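Local atomic coordinates of periplasmic binding protein (Mycobacterium smegmatis, PDB entry 4MDY), a protein that probably binds an iron-bearing solute outside the cytoplasmic membrane and delivers it to an ABC transporter. Residues Ala36-Gln41 against Glu128-Pro133. Sequence-based numbering, arbitrary orientation.
Sequences AGLTEQ and EAFFEP
With CG set opposite the carbonyl carbon (chi1 -60°) and an extended second torsion (chi2 177°), Leu-38 pushes its CD1 methyl out to two neighbouring rings, Phe-130 and Phe-131. Both phenylalanines swing CG to the same side of their own backbone, beside N, and their rings reach the leucine from there. CD1 lies 3.8 Å from CE1 of Phe-130, meeting that ring at a slant. Leu-38 CD1 also meets the Phe-131 ring obliquely, 3.9 Å from CZ. One methyl thus serves both aromatics in a small apolar cluster near the surface, where two loops that each lead into a helix come together. Phe-131 lies about 6 Å, side chain to nearest atom, from a bound PEG, probably from the crystallisation liquor; this is consistent with a pocket but does not establish a solute site.

Behind the leucine, Glu-40 folds its carboxylate back over the preceding residues, and Thr-39 N donates to Glu-40 OE1 at 3.2 Å, nearly along the acceptor's C-O axis. Asn-104 bridges the segments: its backbone N-H goes to Glu-40 OE2, its ND2 bonds to Thr-39 OG1, and its OD1 accepts the backbone N-H of Phe-131. The ring of Phe-131 also meets Trp-57, and its carbonyl oxygen accepts the indole N-H of Trp-196.

Segment 36-41 runs from the end of strand 33-35 into helix 40-46, and this turn packs against strand 99-102 and helix 134-144, while the cluster joins it to the loop leading from strand 121-123 into helix 134-144, with Pro-133 at that helix's N-cap.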
ATOM      1  N   ALA A  36      -3.800  13.370  -4.105  1.00 18.48           N
ATOM      2  CA  ALA A  36      -2.545  14.070  -3.864  1.00 19.99           C
ATOM      3  C   ALA A  36      -1.477  13.222  -3.144  1.00 20.81           C
ATOM      4  O   ALA A  36      -0.321  13.652  -3.015  1.00 20.68           O
ATOM      5  CB  ALA A  36      -2.814  15.363  -3.099  1.00 19.55           C
ATOM      6  N   GLY A  37      -1.847  12.022  -2.700  1.00 18.94           N
ATOM      7  CA  GLY A  37      -0.897  11.116  -2.056  1.00 20.23           C
ATOM      8  C   GLY A  37      -0.527   9.910  -2.901  1.00 20.00           C
ATOM      9  O   GLY A  37      -0.918   9.798  -4.055  1.00 21.30           O
ATOM     10  N   LEU A  38       0.198   8.983  -2.294  1.00 20.02           N
ATOM     11  CA  LEU A  38       0.853   7.907  -3.018  1.00 19.95           C
ATOM     12  C   LEU A  38      -0.025   6.714  -3.380  1.00 18.87           C
ATOM     13  O   LEU A  38       0.326   5.968  -4.293  1.00 20.03           O
ATOM     14  CB  LEU A  38       2.074   7.427  -2.218  1.00 20.76           C
ATOM     15  CG  LEU A  38       3.135   8.510  -1.974  1.00 22.55           C
ATOM     16  CD1 LEU A  38       4.269   7.988  -1.108  1.00 23.81           C
ATOM     17  CD2 LEU A  38       3.679   9.042  -3.300  1.00 21.74           C
ATOM     18  N   THR A  39      -1.152   6.521  -2.689  1.00 17.54           N
ATOM     19  CA  THR A  39      -1.964   5.306  -2.889  1.00 16.99           C
ATOM     20  C   THR A  39      -3.487   5.523  -2.953  1.00 16.61           C
ATOM     21  O   THR A  39      -4.229   4.575  -3.226  1.00 18.59           O
ATOM     22  CB  THR A  39      -1.688   4.280  -1.763  1.00 17.53           C
ATOM     23  OG1 THR A  39      -1.949   4.891  -0.496  1.00 16.11           O
ATOM     24  CG2 THR A  39      -0.246   3.779  -1.797  1.00 20.83           C
ATOM     25  N   GLU A  40      -3.953   6.750  -2.727  1.00 17.20           N
ATOM     26  CA  GLU A  40      -5.385   7.035  -2.573  1.00 18.29           C
ATOM     27  C   GLU A  40      -6.216   6.752  -3.820  1.00 17.93           C
ATOM     28  O   GLU A  40      -7.436   6.546  -3.721  1.00 16.01           O
ATOM     29  CB  GLU A  40      -5.610   8.488  -2.133  1.00 17.95           C
ATOM     30  CG  GLU A  40      -5.084   8.808  -0.744  1.00 19.29           C
ATOM     31  CD  GLU A  40      -3.713   9.445  -0.759  1.00 20.09           C
ATOM     32  OE1 GLU A  40      -2.827   8.893  -1.436  1.00 21.81           O
ATOM     33  OE2 GLU A  40      -3.522  10.489  -0.092  1.00 18.76           O
ATOM     34  N   GLN A  41      -5.576   6.753  -4.991  1.00 16.87           N
ATOM     35  CA  GLN A  41      -6.297   6.488  -6.225  1.00 18.03           C
ATOM     36  C   GLN A  41      -6.987   5.131  -6.195  1.00 16.27           C
ATOM     37  O   GLN A  41      -8.038   4.981  -6.791  1.00 16.80           O
ATOM     38  CB  GLN A  41      -5.402   6.629  -7.471  1.00 18.96           C
ATOM     39  CG  GLN A  41      -4.348   5.551  -7.685  1.00 19.36           C
ATOM     40  CD  GLN A  41      -3.011   5.886  -7.056  1.00 20.25           C
ATOM     41  OE1 GLN A  41      -2.938   6.576  -6.030  1.00 24.00           O
ATOM     42  NE2 GLN A  41      -1.942   5.390  -7.659  1.00 19.51           N
ATOM     43  N   GLU A 128       0.365   9.765  11.614  1.00 32.70           N
ATOM     44  CA  GLU A 128       1.207   9.246  10.536  1.00 31.24           C
ATOM     45  C   GLU A 128       0.825   9.924   9.223  1.00 27.82           C
ATOM     46  O   GLU A 128      -0.276   9.731   8.714  1.00 22.54           O
ATOM     47  CB  GLU A 128       1.061   7.728  10.424  1.00 35.49           C
ATOM     48  CG  GLU A 128       1.433   6.977  11.701  1.00 42.24           C
ATOM     49  CD  GLU A 128       2.878   7.205  12.139  1.00 47.04           C
ATOM     50  OE1 GLU A 128       3.763   7.353  11.265  1.00 49.14           O
ATOM     51  OE2 GLU A 128       3.133   7.230  13.364  1.00 58.45           O
ATOM     52  N   ALA A 129       1.749  10.718   8.687  1.00 26.38           N
ATOM     53  CA  ALA A 129       1.481  11.569   7.528  1.00 22.84           C
ATOM     54  C   ALA A 129       1.677  10.806   6.225  1.00 20.32           C
ATOM     55  O   ALA A 129       1.163  11.208   5.184  1.00 20.00           O
ATOM     56  CB  ALA A 129       2.374  12.798   7.571  1.00 25.16           C
ATOM     57  N   PHE A 130       2.439   9.717   6.309  1.00 19.71           N
ATOM     58  CA  PHE A 130       2.566   8.726   5.249  1.00 20.97           C
ATOM     59  C   PHE A 130       2.192   7.350   5.798  1.00 19.46           C
ATOM     60  O   PHE A 130       2.508   7.021   6.941  1.00 17.32           O
ATOM     61  CB  PHE A 130       4.005   8.650   4.741  1.00 23.99           C
ATOM     62  CG  PHE A 130       4.371   9.712   3.737  1.00 24.93           C
ATOM     63  CD1 PHE A 130       3.826   9.698   2.461  1.00 23.99           C
ATOM     64  CD2 PHE A 130       5.302  10.694   4.053  1.00 26.58           C
ATOM     65  CE1 PHE A 130       4.176  10.652   1.531  1.00 24.58           C
ATOM     66  CE2 PHE A 130       5.659  11.658   3.125  1.00 25.77           C
ATOM     67  CZ  PHE A 130       5.098  11.634   1.861  1.00 25.34           C
ATOM     68  N   PHE A 131       1.545   6.548   4.965  1.00 20.90           N
ATOM     69  CA  PHE A 131       1.309   5.131   5.239  1.00 20.56           C
ATOM     70  C   PHE A 131       0.608   4.857   6.570  1.00 18.80           C
ATOM     71  O   PHE A 131       1.000   3.961   7.309  1.00 19.86           O
ATOM     72  CB  PHE A 131       2.622   4.348   5.124  1.00 22.95           C
ATOM     73  CG  PHE A 131       3.317   4.547   3.806  1.00 25.71           C
ATOM     74  CD1 PHE A 131       2.674   4.228   2.620  1.00 28.71           C
ATOM     75  CD2 PHE A 131       4.600   5.069   3.746  1.00 28.37           C
ATOM     76  CE1 PHE A 131       3.298   4.418   1.398  1.00 30.77           C
ATOM     77  CE2 PHE A 131       5.228   5.263   2.526  1.00 29.86           C
ATOM     78  CZ  PHE A 131       4.575   4.938   1.354  1.00 29.00           C
ATOM     79  N   GLU A 132      -0.434   5.630   6.860  1.00 18.47           N
ATOM     80  CA  GLU A 132      -1.357   5.296   7.950  1.00 19.54           C
ATOM     81  C   GLU A 132      -2.087   3.995   7.603  1.00 18.54           C
ATOM     82  O   GLU A 132      -2.152   3.615   6.427  1.00 18.52           O
ATOM     83  CB  GLU A 132      -2.366   6.427   8.179  1.00 20.06           C
ATOM     84  CG  GLU A 132      -3.422   6.576   7.088  1.00 22.41           C
ATOM     85  CD  GLU A 132      -4.479   7.619   7.393  1.00 23.04           C
ATOM     86  OE1 GLU A 132      -4.509   8.176   8.512  1.00 28.55           O
ATOM     87  OE2 GLU A 132      -5.299   7.873   6.495  1.00 26.61           O
ATOM     88  N   PRO A 133      -2.640   3.299   8.614  1.00 18.55           N
ATOM     89  CA  PRO A 133      -3.346   2.044   8.340  1.00 17.67           C
ATOM     90  C   PRO A 133      -4.299   2.127   7.134  1.00 16.89           C
ATOM     91  O   PRO A 133      -5.109   3.051   7.041  1.00 17.30           O
ATOM     92  CB  PRO A 133      -4.113   1.788   9.645  1.00 17.87           C
ATOM     93  CG  PRO A 133      -3.233   2.376  10.689  1.00 18.29           C
ATOM     94  CD  PRO A 133      -2.591   3.590  10.058  1.00 17.78           C
TER